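Local coordinates for protein fasciclin-1 (Drosophila melanogaster, PDB 1O70) that mediates adhesion between neural cells as a GPI-linked surface glycoprotein, of which this chain holds the third and fourth FAS1 domains, at residues 226-229 and 230-234; 104-107 and 108-111; 93-97 and 98-102; 52-55 and 56-59; 74-77 and 78-82. One frame throughout, in Å; residues are numbered along the deposited sequence.

Contact 1. Residues 226-229 and 230-234. With SO4 (sulfate ion), chain F.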
loop_
_atom_site.group_PDB
_atom_site.type_symbol
_atom_site.label_atom_id
_atom_site.label_comp_id
_atom_site.label_asym_id
_atom_site.label_seq_id
_atom_site.Cartn_x
_atom_site.Cartn_y
_atom_site.Cartn_z
ATOM N N HIS A 226 -20.792 17.473 -3.971
ATOM C CA HIS A 226 -19.481 17.929 -4.424
ATOM C C HIS A 226 -18.383 16.923 -4.067
ATOM O O HIS A 226 -17.625 16.493 -4.935
ATOM C CB HIS A 226 -19.153 19.294 -3.802
ATOM C CG HIS A 226 -20.011 20.420 -4.300
ATOM N ND1 HIS A 226 -20.021 21.664 -3.702
ATOM C CD2 HIS A 226 -20.870 20.503 -5.345
ATOM C CE1 HIS A 226 -20.849 22.462 -4.354
ATOM N NE2 HIS A 226 -21.376 21.781 -5.357
ATOM N N SER A 227 -18.300 16.545 -2.794
ATOM C CA SER A 227 -17.288 15.592 -2.366
ATOM C C SER A 227 -17.389 14.276 -3.130
ATOM O O SER A 227 -16.370 13.674 -3.467
ATOM C CB SER A 227 -17.386 15.336 -0.859
ATOM O OG SER A 227 -18.675 14.908 -0.486
ATOM N N LYS A 228 -18.607 13.829 -3.421
ATOM C CA LYS A 228 -18.779 12.576 -4.150
ATOM C C LYS A 228 -18.241 12.705 -5.557
ATOM O O LYS A 228 -17.576 11.806 -6.074
ATOM C CB LYS A 228 -20.251 12.177 -4.225
ATOM C CG LYS A 228 -20.455 10.833 -4.924
ATOM C CD LYS A 228 -21.550 10.017 -4.250
ATOM C CE LYS A 228 -22.934 10.460 -4.693
ATOM N NZ LYS A 228 -23.204 10.074 -6.108
ATOM N N SER A 229 -18.551 13.831 -6.175
ATOM C CA SER A 229 -18.115 14.108 -7.530
ATOM C C SER A 229 -16.585 14.113 -7.600
ATOM O O SER A 229 -16.004 13.624 -8.568
ATOM C CB SER A 229 -18.683 15.460 -7.967
ATOM O OG SER A 229 -18.227 15.818 -9.257
ATOM N N ILE A 230 -15.945 14.668 -6.567
ATOM C CA ILE A 230 -14.480 14.745 -6.499
ATOM C C ILE A 230 -13.877 13.342 -6.391
ATOM O O ILE A 230 -12.941 13.006 -7.109
ATOM C CB ILE A 230 -14.000 15.569 -5.275
ATOM C CG1 ILE A 230 -14.556 16.994 -5.340
ATOM C CG2 ILE A 230 -12.472 15.612 -5.245
ATOM C CD1 ILE A 230 -13.985 17.836 -6.480
ATOM N N LEU A 231 -14.421 12.535 -5.488
ATOM C CA LEU A 231 -13.943 11.179 -5.286
ATOM C C LEU A 231 -14.190 10.277 -6.484
ATOM O O LEU A 231 -13.321 9.491 -6.862
ATOM C CB LEU A 231 -14.589 10.577 -4.039
ATOM C CG LEU A 231 -13.878 10.759 -2.689
ATOM C CD1 LEU A 231 -12.908 11.933 -2.725
ATOM C CD2 LEU A 231 -14.922 10.930 -1.599
ATOM N N GLU A 232 -15.366 10.374 -7.095
ATOM C CA GLU A 232 -15.659 9.533 -8.258
ATOM C C GLU A 232 -14.638 9.764 -9.352
ATOM O O GLU A 232 -14.431 8.909 -10.209
ATOM C CB GLU A 232 -17.060 9.820 -8.791
ATOM C CG GLU A 232 -18.136 9.601 -7.747
ATOM C CD GLU A 232 -19.524 9.848 -8.285
ATOM O OE1 GLU A 232 -19.662 10.721 -9.172
ATOM O OE2 GLU A 232 -20.471 9.192 -7.802
ATOM N N ARG A 233 -13.996 10.928 -9.322
ATOM C CA ARG A 233 -12.984 11.255 -10.309
ATOM C C ARG A 233 -11.732 10.424 -10.017
ATOM O O ARG A 233 -10.946 10.148 -10.918
ATOM C CB ARG A 233 -12.663 12.743 -10.228
ATOM C CG ARG A 233 -11.515 13.192 -11.124
ATOM C CD ARG A 233 -11.124 14.631 -10.837
ATOM N NE ARG A 233 -12.122 15.593 -11.305
ATOM C CZ ARG A 233 -12.067 16.898 -11.054
ATOM N NH1 ARG A 233 -11.063 17.384 -10.341
ATOM N NH2 ARG A 233 -13.008 17.718 -11.503
ATOM N N HIS A 234 -11.556 10.023 -8.756
ATOM C CA HIS A 234 -10.393 9.234 -8.361
ATOM C C HIS A 234 -10.610 7.728 -8.458
ATOM O O HIS A 234 -9.657 6.950 -8.336
ATOM C CB HIS A 234 -9.987 9.558 -6.921
ATOM C CG HIS A 234 -9.567 10.974 -6.703
ATOM N ND1 HIS A 234 -10.456 12.024 -6.742
ATOM C CD2 HIS A 234 -8.358 11.517 -6.425
ATOM C CE1 HIS A 234 -9.814 13.152 -6.496
ATOM N NE2 HIS A 234 -8.539 12.871 -6.301
HETATM S S SO4 F . -14.394 15.527 -14.110
HETATM O O1 SO4 F . -14.369 14.102 -13.693
HETATM O O2 SO4 F . -14.869 15.625 -15.508
HETATM O O3 SO4 F . -15.306 16.287 -13.223
HETATM O O4 SO4 F . -13.024 16.090 -14.017
#
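Lys228 and Glu232 meet one turn apart near the C-terminal end of helix 224-232, in the fourth FAS1 domain, as an i to i+4 salt bridge. Lys228 leaves with CG anti to its nitrogen (chi1 -177°) and then bends at each later bond, which brings NZ to 3.3 Å from Glu232 OE2. That bond is long and weak; Lys228 CG lies equally near OE2, and the lysine chain passes across the extended glutamate. Arg263 forms a long, weak ion pair with Glu232 OE1 and also stands close to the lysine ammonium. In the backbone, Ile230 N to His226 O and Leu231 N to Ser227 O are both 3.0 Å; the later Arg233 N to Ser229 O bond is weak. Further along, Ile230 O takes two donors from opposite faces of its carbonyl plane: His234 ND1 at 2.7 Å, with the oxygen lying in the imidazole plane, and Arg233 N at 3.2 Å. Arg233 NH2 makes a nearly straight bond (172°) of 3.2 Å to sulfate O3, the ion probably coming from the crystallisation liquor, while NH1 turns to Asp312 and Leu307 O. Ile230 and Leu231 pack on Met177 of helix 172-177, and Leu231 and His234 touch Tyr196 of strand 193-199, placing this helix end against the seven-stranded sheet of this domain just before edge strand 235-238.

Contact 2. Residues 104-107 and 108-111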
loop_
_atom_site.group_PDB
_atom_site.type_symbol
_atom_site.label_atom_id
_atom_site.label_comp_id
_atom_site.label_asym_id
_atom_site.label_seq_id
_atom_site.Cartn_x
_atom_site.Cartn_y
_atom_site.Cartn_z
ATOM N N THR A 104 12.948 -3.820 -0.336
ATOM C CA THR A 104 13.069 -5.252 -0.093
ATOM C C THR A 104 13.706 -5.956 -1.292
ATOM O O THR A 104 14.106 -5.311 -2.260
ATOM C CB THR A 104 11.703 -5.895 0.194
ATOM O OG1 THR A 104 10.895 -5.859 -0.990
ATOM C CG2 THR A 104 11.001 -5.148 1.312
ATOM N N VAL A 105 13.817 -7.280 -1.221
ATOM C CA VAL A 105 14.412 -8.052 -2.308
ATOM C C VAL A 105 13.508 -7.894 -3.520
ATOM O O VAL A 105 13.935 -8.052 -4.666
ATOM C CB VAL A 105 14.541 -9.538 -1.913
ATOM C CG1 VAL A 105 14.904 -10.388 -3.116
ATOM C CG2 VAL A 105 15.594 -9.675 -0.832
ATOM N N ASN A 106 12.249 -7.576 -3.251
ATOM C CA ASN A 106 11.276 -7.351 -4.305
ATOM C C ASN A 106 11.468 -5.883 -4.699
ATOM O O ASN A 106 11.061 -4.983 -3.962
ATOM C CB ASN A 106 9.871 -7.600 -3.750
ATOM C CG ASN A 106 8.803 -7.525 -4.813
ATOM O OD1 ASN A 106 8.725 -6.551 -5.565
ATOM N ND2 ASN A 106 7.968 -8.551 -4.881
ATOM N N ASN A 107 12.103 -5.630 -5.844
ATOM C CA ASN A 107 12.340 -4.241 -6.247
ATOM C C ASN A 107 11.103 -3.516 -6.762
ATOM O O ASN A 107 11.203 -2.476 -7.402
ATOM C CB ASN A 107 13.506 -4.129 -7.259
ATOM C CG ASN A 107 13.397 -5.104 -8.419
ATOM O OD1 ASN A 107 12.312 -5.331 -8.965
ATOM N ND2 ASN A 107 14.536 -5.662 -8.823
ATOM N N ASN A 108 9.938 -4.067 -6.448
ATOM C CA ASN A 108 8.665 -3.475 -6.839
ATOM C C ASN A 108 7.785 -3.304 -5.602
ATOM O O ASN A 108 6.610 -2.960 -5.707
ATOM C CB ASN A 108 7.960 -4.368 -7.861
ATOM C CG ASN A 108 8.451 -4.128 -9.274
ATOM O OD1 ASN A 108 8.268 -4.964 -10.162
ATOM N ND2 ASN A 108 9.067 -2.971 -9.494
ATOM N N THR A 109 8.370 -3.538 -4.429
ATOM C CA THR A 109 7.648 -3.440 -3.167
ATOM C C THR A 109 8.505 -2.912 -2.029
ATOM O O THR A 109 9.568 -3.461 -1.744
ATOM C CB THR A 109 7.162 -4.812 -2.704
ATOM O OG1 THR A 109 6.494 -5.469 -3.785
ATOM C CG2 THR A 109 6.234 -4.670 -1.503
ATOM N N PHE A 110 8.068 -1.843 -1.379
ATOM C CA PHE A 110 8.821 -1.369 -0.229
ATOM C C PHE A 110 7.859 -1.432 0.964
ATOM O O PHE A 110 6.658 -1.633 0.786
ATOM C CB PHE A 110 9.383 0.041 -0.466
ATOM C CG PHE A 110 8.344 1.100 -0.639
ATOM C CD1 PHE A 110 7.620 1.562 0.459
ATOM C CD2 PHE A 110 8.105 1.662 -1.893
ATOM C CE1 PHE A 110 6.667 2.571 0.320
ATOM C CE2 PHE A 110 7.154 2.675 -2.051
ATOM C CZ PHE A 110 6.432 3.131 -0.937
ATOM N N LEU A 111 8.388 -1.304 2.171
ATOM C CA LEU A 111 7.564 -1.367 3.369
ATOM C C LEU A 111 7.877 -0.157 4.221
ATOM O O LEU A 111 8.738 0.652 3.879
ATOM C CB LEU A 111 7.919 -2.603 4.197
ATOM C CG LEU A 111 8.254 -3.904 3.476
ATOM C CD1 LEU A 111 8.756 -4.950 4.472
ATOM C CD2 LEU A 111 7.008 -4.389 2.745
#
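The turn that carries the chain from strand 102-103 into strand 110-116 of the third FAS1 domain is held by Asn106, whose side chain and main chain both grip the residues that follow. Its amide oxygen OD1 accepts Asn108 N at 2.9 Å, the donor lying in the plane of the amide carbonyl, and the bond is moderately bent (140°). CG, anti to the backbone nitrogen (chi1 -174°), lies beside the carbonyl carbon and puts OD1 over the residues that follow. The same OD1 also takes a weak bond from Thr109 OG1 at 3.1 Å, the two side chains approaching at a slant. A bond from side-chain oxygen of residue i to the nitrogen of i+2 defines an Asx turn, and here it sits inside a beta turn, closed by Thr109 N to Asn106 O at 3.1 Å with the donor well above the carbonyl plane. Asn106 ND2 points out of the turn to Gln75 O on helix 70-79. Across the mouth, Thr104 OG1 lies 2.8 Å from Thr109 O and 3.1 Å from Asn106 O, two acceptors competing for one hydroxyl proton. The methyl CG2 of Thr104 packs 3.7 Å from Leu111 CG, the side chains crossing at about a right angle. Asn107, Asn108 and Thr109 spell an N-glycosylation sequon; Asn107 is a predicted site that carries no sugar here, and it is exposed at the outer bend.

Contact 3. Residues 93-97 and 98-102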
loop_
_atom_site.group_PDB
_atom_site.type_symbol
_atom_site.label_atom_id
_atom_site.label_comp_id
_atom_site.label_asym_id
_atom_site.label_seq_id
_atom_site.Cartn_x
_atom_site.Cartn_y
_atom_site.Cartn_z
ATOM N N GLN A 93 14.094 5.159 15.175
ATOM C CA GLN A 93 14.940 6.262 14.740
ATOM C C GLN A 93 14.685 6.715 13.314
ATOM O O GLN A 93 14.562 7.909 13.053
ATOM C CB GLN A 93 16.407 5.880 14.881
ATOM C CG GLN A 93 16.811 5.558 16.299
ATOM C CD GLN A 93 18.269 5.161 16.410
ATOM O OE1 GLN A 93 19.157 5.907 15.994
ATOM N NE2 GLN A 93 18.525 3.982 16.977
ATOM N N LYS A 94 14.621 5.761 12.392
ATOM C CA LYS A 94 14.399 6.092 10.996
ATOM C C LYS A 94 13.059 6.781 10.752
ATOM O O LYS A 94 12.923 7.542 9.801
ATOM C CB LYS A 94 14.498 4.839 10.130
ATOM C CG LYS A 94 15.873 4.193 10.138
ATOM C CD LYS A 94 16.011 3.181 9.011
ATOM C CE LYS A 94 16.023 3.875 7.652
ATOM N NZ LYS A 94 16.073 2.921 6.513
ATOM N N ASN A 95 12.073 6.520 11.604
ATOM C CA ASN A 95 10.771 7.145 11.434
ATOM C C ASN A 95 10.602 8.398 12.282
ATOM O O ASN A 95 9.501 8.938 12.382
ATOM C CB ASN A 95 9.641 6.158 11.759
ATOM C CG ASN A 95 9.401 5.158 10.645
ATOM O OD1 ASN A 95 9.767 5.391 9.496
ATOM N ND2 ASN A 95 8.767 4.044 10.978
ATOM N N ALA A 96 11.690 8.871 12.876
ATOM C CA ALA A 96 11.624 10.055 13.729
ATOM C C ALA A 96 11.086 11.283 12.999
ATOM O O ALA A 96 10.038 11.817 13.360
ATOM C CB ALA A 96 13.000 10.356 14.307
ATOM N N ASN A 97 11.804 11.726 11.972
ATOM C CA ASN A 97 11.397 12.898 11.206
ATOM C C ASN A 97 10.271 12.555 10.242
ATOM O O ASN A 97 9.151 13.059 10.365
ATOM C CB ASN A 97 12.598 13.446 10.440
ATOM C CG ASN A 97 13.826 13.597 11.329
ATOM O OD1 ASN A 97 13.729 14.075 12.470
ATOM N ND2 ASN A 97 14.991 13.198 10.813
ATOM N N LEU A 98 10.586 11.700 9.276
ATOM C CA LEU A 98 9.618 11.256 8.284
ATOM C C LEU A 98 9.476 9.741 8.329
ATOM O O LEU A 98 10.148 9.067 9.109
ATOM C CB LEU A 98 10.061 11.681 6.880
ATOM C CG LEU A 98 9.721 13.113 6.461
ATOM C CD1 LEU A 98 10.270 13.384 5.069
ATOM C CD2 LEU A 98 8.202 13.306 6.483
ATOM N N ILE A 99 8.588 9.214 7.494
ATOM C CA ILE A 99 8.362 7.781 7.417
ATOM C C ILE A 99 9.406 7.206 6.466
ATOM O O ILE A 99 9.505 7.634 5.315
ATOM C CB ILE A 99 6.953 7.465 6.867
ATOM C CG1 ILE A 99 5.894 7.988 7.838
ATOM C CG2 ILE A 99 6.801 5.964 6.638
ATOM C CD1 ILE A 99 4.471 7.932 7.300
ATOM N N ALA A 100 10.195 6.253 6.950
ATOM C CA ALA A 100 11.215 5.639 6.113
ATOM C C ALA A 100 10.622 4.482 5.328
ATOM O O ALA A 100 10.107 3.521 5.898
ATOM C CB ALA A 100 12.366 5.147 6.962
ATOM N N GLN A 101 10.673 4.591 4.011
ATOM C CA GLN A 101 10.172 3.523 3.175
ATOM C C GLN A 101 11.374 2.623 2.964
ATOM O O GLN A 101 12.391 3.037 2.400
ATOM C CB GLN A 101 9.661 4.080 1.862
ATOM C CG GLN A 101 8.568 5.094 2.074
ATOM C CD GLN A 101 7.996 5.557 0.770
ATOM O OE1 GLN A 101 8.739 5.820 -0.184
ATOM N NE2 GLN A 101 6.670 5.675 0.710
ATOM N N VAL A 102 11.241 1.395 3.451
ATOM C CA VAL A 102 12.296 0.401 3.401
ATOM C C VAL A 102 12.193 -0.541 2.208
ATOM O O VAL A 102 11.198 -1.230 2.043
ATOM C CB VAL A 102 12.265 -0.428 4.680
ATOM C CG1 VAL A 102 13.483 -1.308 4.750
ATOM C CG2 VAL A 102 12.189 0.500 5.883
HETATM O O HOH W 1 9.185 3.021 8.252
#
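Asn95 and Ala100 join the two ends of a surface loop that follows helix 88-94, and the tight part of the contact centres on one oxygen. Asn95 OD1 accepts Ala100 N at 2.7 Å in an almost straight bond (175°), with the donor nearly along the C=O axis. CG sits beside the backbone nitrogen (chi1 -77°), anti to the carbonyl carbon, and from there OD1 meets the N-H of the residue five positions on. Water 1 makes a second link between the same pair, donating to Asn95 OD1 at 2.7 Å and to Ala100 O at 2.6 Å. Asn95 OD1 is thus gripped twice, by a peptide N-H and by a water. Beside it, Ala100 CB rests against Lys94, 3.8 Å from its CB and 3.9 Å from its CE, because the lysine chain bends at chi3 and arches over the methyl. Nearby, Asn95 CA makes a C-H...O contact of 3.1 Å with Leu98 O. The loose side is the outer bend, where Ala96, Asn97 and Leu98 are all exposed. The Leu98 side chain meets the first segment chiefly at the adjacent Asn97 peptide, and both Asn97 and Leu98 touch a crystal neighbour, so their conformation may partly reflect lattice contacts. On the protein side, Asn95 packs on Phe113 and Ile99 on Tyr112, both of strand 110-116, and the chain then runs into edge strand 102-103, where Val102 bonds to the backbone of Leu111.

Contact 4. Residues 52-55 and 56-59. With SO4 (sulfate ion), chain D.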
loop_
_atom_site.group_PDB
_atom_site.type_symbol
_atom_site.label_atom_id
_atom_site.label_comp_id
_atom_site.label_asym_id
_atom_site.label_seq_id
_atom_site.Cartn_x
_atom_site.Cartn_y
_atom_site.Cartn_z
ATOM N N ALA A 52 9.247 -12.721 9.246
ATOM C CA ALA A 52 8.687 -14.053 9.107
ATOM C C ALA A 52 7.268 -14.149 9.645
ATOM O O ALA A 52 7.028 -13.945 10.833
ATOM C CB ALA A 52 9.578 -15.067 9.811
ATOM N N PRO A 53 6.304 -14.445 8.766
ATOM C CA PRO A 53 4.905 -14.568 9.185
ATOM C C PRO A 53 4.785 -15.732 10.160
ATOM O O PRO A 53 5.466 -16.747 9.998
ATOM C CB PRO A 53 4.168 -14.878 7.882
ATOM C CG PRO A 53 5.036 -14.263 6.834
ATOM C CD PRO A 53 6.432 -14.567 7.304
ATOM N N SER A 54 3.927 -15.589 11.168
ATOM C CA SER A 54 3.716 -16.660 12.139
ATOM C C SER A 54 3.102 -17.833 11.391
ATOM O O SER A 54 2.581 -17.661 10.291
ATOM C CB SER A 54 2.742 -16.214 13.222
ATOM O OG SER A 54 1.456 -16.047 12.656
ATOM N N ASN A 55 3.153 -19.024 11.983
ATOM C CA ASN A 55 2.581 -20.202 11.341
ATOM C C ASN A 55 1.083 -20.029 11.176
ATOM O O ASN A 55 0.488 -20.526 10.218
ATOM C CB ASN A 55 2.861 -21.446 12.176
ATOM C CG ASN A 55 4.298 -21.526 12.616
ATOM O OD1 ASN A 55 4.735 -20.785 13.501
ATOM N ND2 ASN A 55 5.053 -22.414 11.987
ATOM N N GLU A 56 0.480 -19.323 12.125
ATOM C CA GLU A 56 -0.948 -19.068 12.098
ATOM C C GLU A 56 -1.250 -18.123 10.939
ATOM O O GLU A 56 -2.338 -18.151 10.363
ATOM C CB GLU A 56 -1.386 -18.437 13.417
ATOM C CG GLU A 56 -2.889 -18.297 13.576
ATOM C CD GLU A 56 -3.274 -17.675 14.910
ATOM O OE1 GLU A 56 -2.825 -18.189 15.968
ATOM O OE2 GLU A 56 -4.040 -16.677 14.896
ATOM N N ALA A 57 -0.269 -17.292 10.597
ATOM C CA ALA A 57 -0.409 -16.344 9.505
ATOM C C ALA A 57 -0.297 -17.055 8.162
ATOM O O ALA A 57 -0.924 -16.657 7.185
ATOM C CB ALA A 57 0.663 -15.267 9.613
ATOM N N TRP A 58 0.509 -18.104 8.104
ATOM C CA TRP A 58 0.668 -18.830 6.859
ATOM C C TRP A 58 -0.509 -19.750 6.571
ATOM O O TRP A 58 -0.645 -20.255 5.465
ATOM C CB TRP A 58 1.941 -19.657 6.891
ATOM C CG TRP A 58 3.158 -18.900 6.518
ATOM C CD1 TRP A 58 4.191 -18.553 7.335
ATOM C CD2 TRP A 58 3.521 -18.465 5.205
ATOM N NE1 TRP A 58 5.180 -17.935 6.610
ATOM C CE2 TRP A 58 4.794 -17.867 5.296
ATOM C CE3 TRP A 58 2.886 -18.513 3.955
ATOM C CZ2 TRP A 58 5.462 -17.343 4.185
ATOM C CZ3 TRP A 58 3.547 -17.986 2.846
ATOM C CH2 TRP A 58 4.822 -17.407 2.972
ATOM N N ASN A 59 -1.368 -19.961 7.559
ATOM C CA ASN A 59 -2.510 -20.837 7.373
ATOM C C ASN A 59 -3.792 -20.022 7.206
ATOM O O ASN A 59 -4.514 -20.181 6.224
ATOM C CB ASN A 59 -2.618 -21.791 8.568
ATOM C CG ASN A 59 -3.423 -23.041 8.252
ATOM O OD1 ASN A 59 -3.197 -23.699 7.231
ATOM N ND2 ASN A 59 -4.350 -23.391 9.142
HETATM S S SO4 D . 2.981 -25.958 9.461
HETATM O O1 SO4 D . 3.259 -24.631 10.052
HETATM O O2 SO4 D . 2.368 -26.838 10.471
HETATM O O3 SO4 D . 2.071 -25.798 8.313
HETATM O O4 SO4 D . 4.246 -26.562 8.989
HETATM O O HOH W 2 7.292 -17.450 8.257
#
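Ser54 O is gripped by two successive peptide groups at the start of helix 55-60: Trp58 N reaches it at 3.0 Å in the carbonyl plane, and Ala57 N adds a weak bond at 2.9 Å. Ser54 is also the N-cap. Its hydroxyl sits between the backbone nitrogen and the carbonyl carbon (chi1 68°), which brings OG to 3.0 Å from Ala57 N, so that this first-turn N-H is shared between main-chain and side-chain oxygens of one residue. Ahead of the cap, Pro53 lies over one face of the Trp58 indole. Its CB makes a CH-pi contact 3.9 Å from the centroid of the five-membered ring, 29° off the normal, and the same carbon touches Ala57 CB. Water 2 bridges the pair at the indole edge, accepting from Trp58 NE1 at 2.7 Å and donating to Pro53 O at 2.6 Å, which satisfies the ring N-H. Asn55 ND2 bonds weakly to Gly22 O and, at 3.4 Å, to O1 of a sulfate, probably from the crystallisation liquor, which Arg25 and Lys26 also bind. The contact thus turns the end of strand 48-53, next to the edge of the sheet, into helix 55-60; Trp58 packs on Lys26 and Val30 of helix 21-33, while Pro53 lies on His80 and Val153 from neighbouring loops.

Contact 5. Residues 74-77 and 78-82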
loop_
_atom_site.group_PDB
_atom_site.type_symbol
_atom_site.label_atom_id
_atom_site.label_comp_id
_atom_site.label_asym_id
_atom_site.label_seq_id
_atom_site.Cartn_x
_atom_site.Cartn_y
_atom_site.Cartn_z
ATOM N N ARG A 74 7.436 -16.348 -4.819
ATOM C CA ARG A 74 8.772 -15.782 -4.768
ATOM C C ARG A 74 8.673 -14.268 -4.562
ATOM O O ARG A 74 9.451 -13.681 -3.811
ATOM C CB ARG A 74 9.515 -16.098 -6.072
ATOM C CG ARG A 74 11.024 -15.862 -6.029
ATOM C CD ARG A 74 11.720 -16.508 -7.231
ATOM N NE ARG A 74 11.239 -17.875 -7.441
ATOM C CZ ARG A 74 10.477 -18.256 -8.465
ATOM N NH1 ARG A 74 10.110 -17.375 -9.385
ATOM N NH2 ARG A 74 10.067 -19.517 -8.565
ATOM N N GLN A 75 7.709 -13.636 -5.229
ATOM C CA GLN A 75 7.532 -12.199 -5.088
ATOM C C GLN A 75 7.047 -11.874 -3.686
ATOM O O GLN A 75 7.455 -10.873 -3.089
ATOM C CB GLN A 75 6.527 -11.676 -6.096
ATOM C CG GLN A 75 7.001 -11.742 -7.514
ATOM C CD GLN A 75 6.036 -11.044 -8.447
ATOM O OE1 GLN A 75 5.871 -9.818 -8.395
ATOM N NE2 GLN A 75 5.381 -11.822 -9.299
ATOM N N ILE A 76 6.171 -12.724 -3.168
ATOM C CA ILE A 76 5.645 -12.541 -1.834
ATOM C C ILE A 76 6.771 -12.734 -0.834
ATOM O O ILE A 76 6.976 -11.904 0.051
ATOM C CB ILE A 76 4.514 -13.537 -1.575
ATOM C CG1 ILE A 76 3.318 -13.155 -2.452
ATOM C CG2 ILE A 76 4.167 -13.577 -0.091
ATOM C CD1 ILE A 76 2.098 -14.026 -2.278
ATOM N N LEU A 77 7.516 -13.823 -0.991
ATOM C CA LEU A 77 8.639 -14.091 -0.105
ATOM C C LEU A 77 9.634 -12.936 -0.135
ATOM O O LEU A 77 10.058 -12.457 0.918
ATOM C CB LEU A 77 9.352 -15.387 -0.511
ATOM C CG LEU A 77 8.678 -16.728 -0.175
ATOM C CD1 LEU A 77 9.337 -17.834 -0.975
ATOM C CD2 LEU A 77 8.782 -17.013 1.322
ATOM N N ASN A 78 9.990 -12.476 -1.331
ATOM C CA ASN A 78 10.957 -11.394 -1.468
ATOM C C ASN A 78 10.621 -10.091 -0.759
ATOM O O ASN A 78 11.529 -9.385 -0.327
ATOM C CB ASN A 78 11.219 -11.089 -2.937
ATOM C CG ASN A 78 11.870 -12.242 -3.656
ATOM O OD1 ASN A 78 12.688 -12.959 -3.089
ATOM N ND2 ASN A 78 11.514 -12.423 -4.920
ATOM N N MET A 79 9.340 -9.759 -0.636
ATOM C CA MET A 79 8.989 -8.513 0.026
ATOM C C MET A 79 9.073 -8.622 1.547
ATOM O O MET A 79 8.974 -7.617 2.252
ATOM C CB MET A 79 7.600 -8.019 -0.408
ATOM C CG MET A 79 6.450 -8.916 -0.050
ATOM S SD MET A 79 4.842 -8.178 -0.476
ATOM C CE MET A 79 4.838 -8.346 -2.282
ATOM N N HIS A 80 9.270 -9.841 2.053
ATOM C CA HIS A 80 9.410 -10.051 3.496
ATOM C C HIS A 80 10.891 -9.969 3.851
ATOM O O HIS A 80 11.259 -10.129 5.013
ATOM C CB HIS A 80 8.902 -11.429 3.920
ATOM C CG HIS A 80 7.411 -11.542 3.997
ATOM N ND1 HIS A 80 6.626 -11.826 2.900
ATOM C CD2 HIS A 80 6.564 -11.459 5.052
ATOM C CE1 HIS A 80 5.362 -11.921 3.276
ATOM N NE2 HIS A 80 5.297 -11.702 4.577
ATOM N N ILE A 81 11.737 -9.719 2.849
ATOM C CA ILE A 81 13.186 -9.648 3.057
ATOM C C ILE A 81 13.791 -8.251 2.852
ATOM O O ILE A 81 14.028 -7.809 1.720
ATOM C CB ILE A 81 13.932 -10.636 2.125
ATOM C CG1 ILE A 81 13.351 -12.043 2.268
ATOM C CG2 ILE A 81 15.401 -10.666 2.472
ATOM C CD1 ILE A 81 13.849 -13.006 1.196
ATOM N N ILE A 82 14.070 -7.585 3.967
ATOM C CA ILE A 82 14.643 -6.247 3.976
ATOM C C ILE A 82 16.161 -6.218 3.785
ATOM O O ILE A 82 16.913 -6.772 4.588
ATOM C CB ILE A 82 14.310 -5.546 5.301
ATOM C CG1 ILE A 82 12.789 -5.424 5.441
ATOM C CG2 ILE A 82 14.996 -4.194 5.358
ATOM C CD1 ILE A 82 12.315 -5.214 6.837
#
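With chi1 at -77° and chi2 at 85°, His80 sets its CG beside its own nitrogen and turns the imidazole back along helix 70-79, bringing ND1 to Ile76 O at 2.9 Å. The oxygen lies close to the ring plane, at its edge, but ND1 approaches from above the plane of the carbonyl. Alongside, Ile76 CG2, placed anti to its backbone nitrogen, lies 3.9 Å from His80 CE1, the two side chains pointing the same way. His80 therefore grips the last turn twice, because its main-chain N also bonds to Leu77 O at 3.0 Å. Met79 N bonds to Gln75 O at 3.3 Å and, weakly, to Ile76 O, so the latter accepts a side-chain donor together with a weak backbone one. Asn78 and Arg74 run side by side on another flank, Asn78 ND2 3.6 Å from Arg74 CG, with the amide and guanidinium planes far from parallel. The chain then leaves the helix: Ile81 N returns to Asn78 O at 3.2 Å before strand 81-82 begins, and Ile81 CG1 rests 3.6 Å from Leu77 O. Leu77 and His80 both press on Phe27 of helix 21-33. Carbonyls near a helix C-terminus lack the usual following N-H donors, and here the imidazole supplies one to Ile76 O. The bond is consistent with a proton on ND1, and the negative end of the helix dipole would probably favour holding it there.

Contacts 2 to 5 belong to the third FAS1 domain, whereas contact 1 lies in the fourth, its centre 32 to 39 Å from theirs. Contacts 2 and 5 are the closest pair, with centres 7 Å apart; besides the Asn106 to helix bond, Val105 N lies 3.0 Å from Ile81 O. Contact 4 meets contact 5 where Pro53 CG comes within 3.4 Å of His80 NE2, beside the neighbouring strands 48-53 and 81-82. Contact 3 reaches contact 2 through Leu111 O and Val102 N, 2.6 Å apart. Contacts 1 and 5 both mark a helix running into edge strands, 235-238 and 81-82, at equivalent places in two sheets of the same strand order.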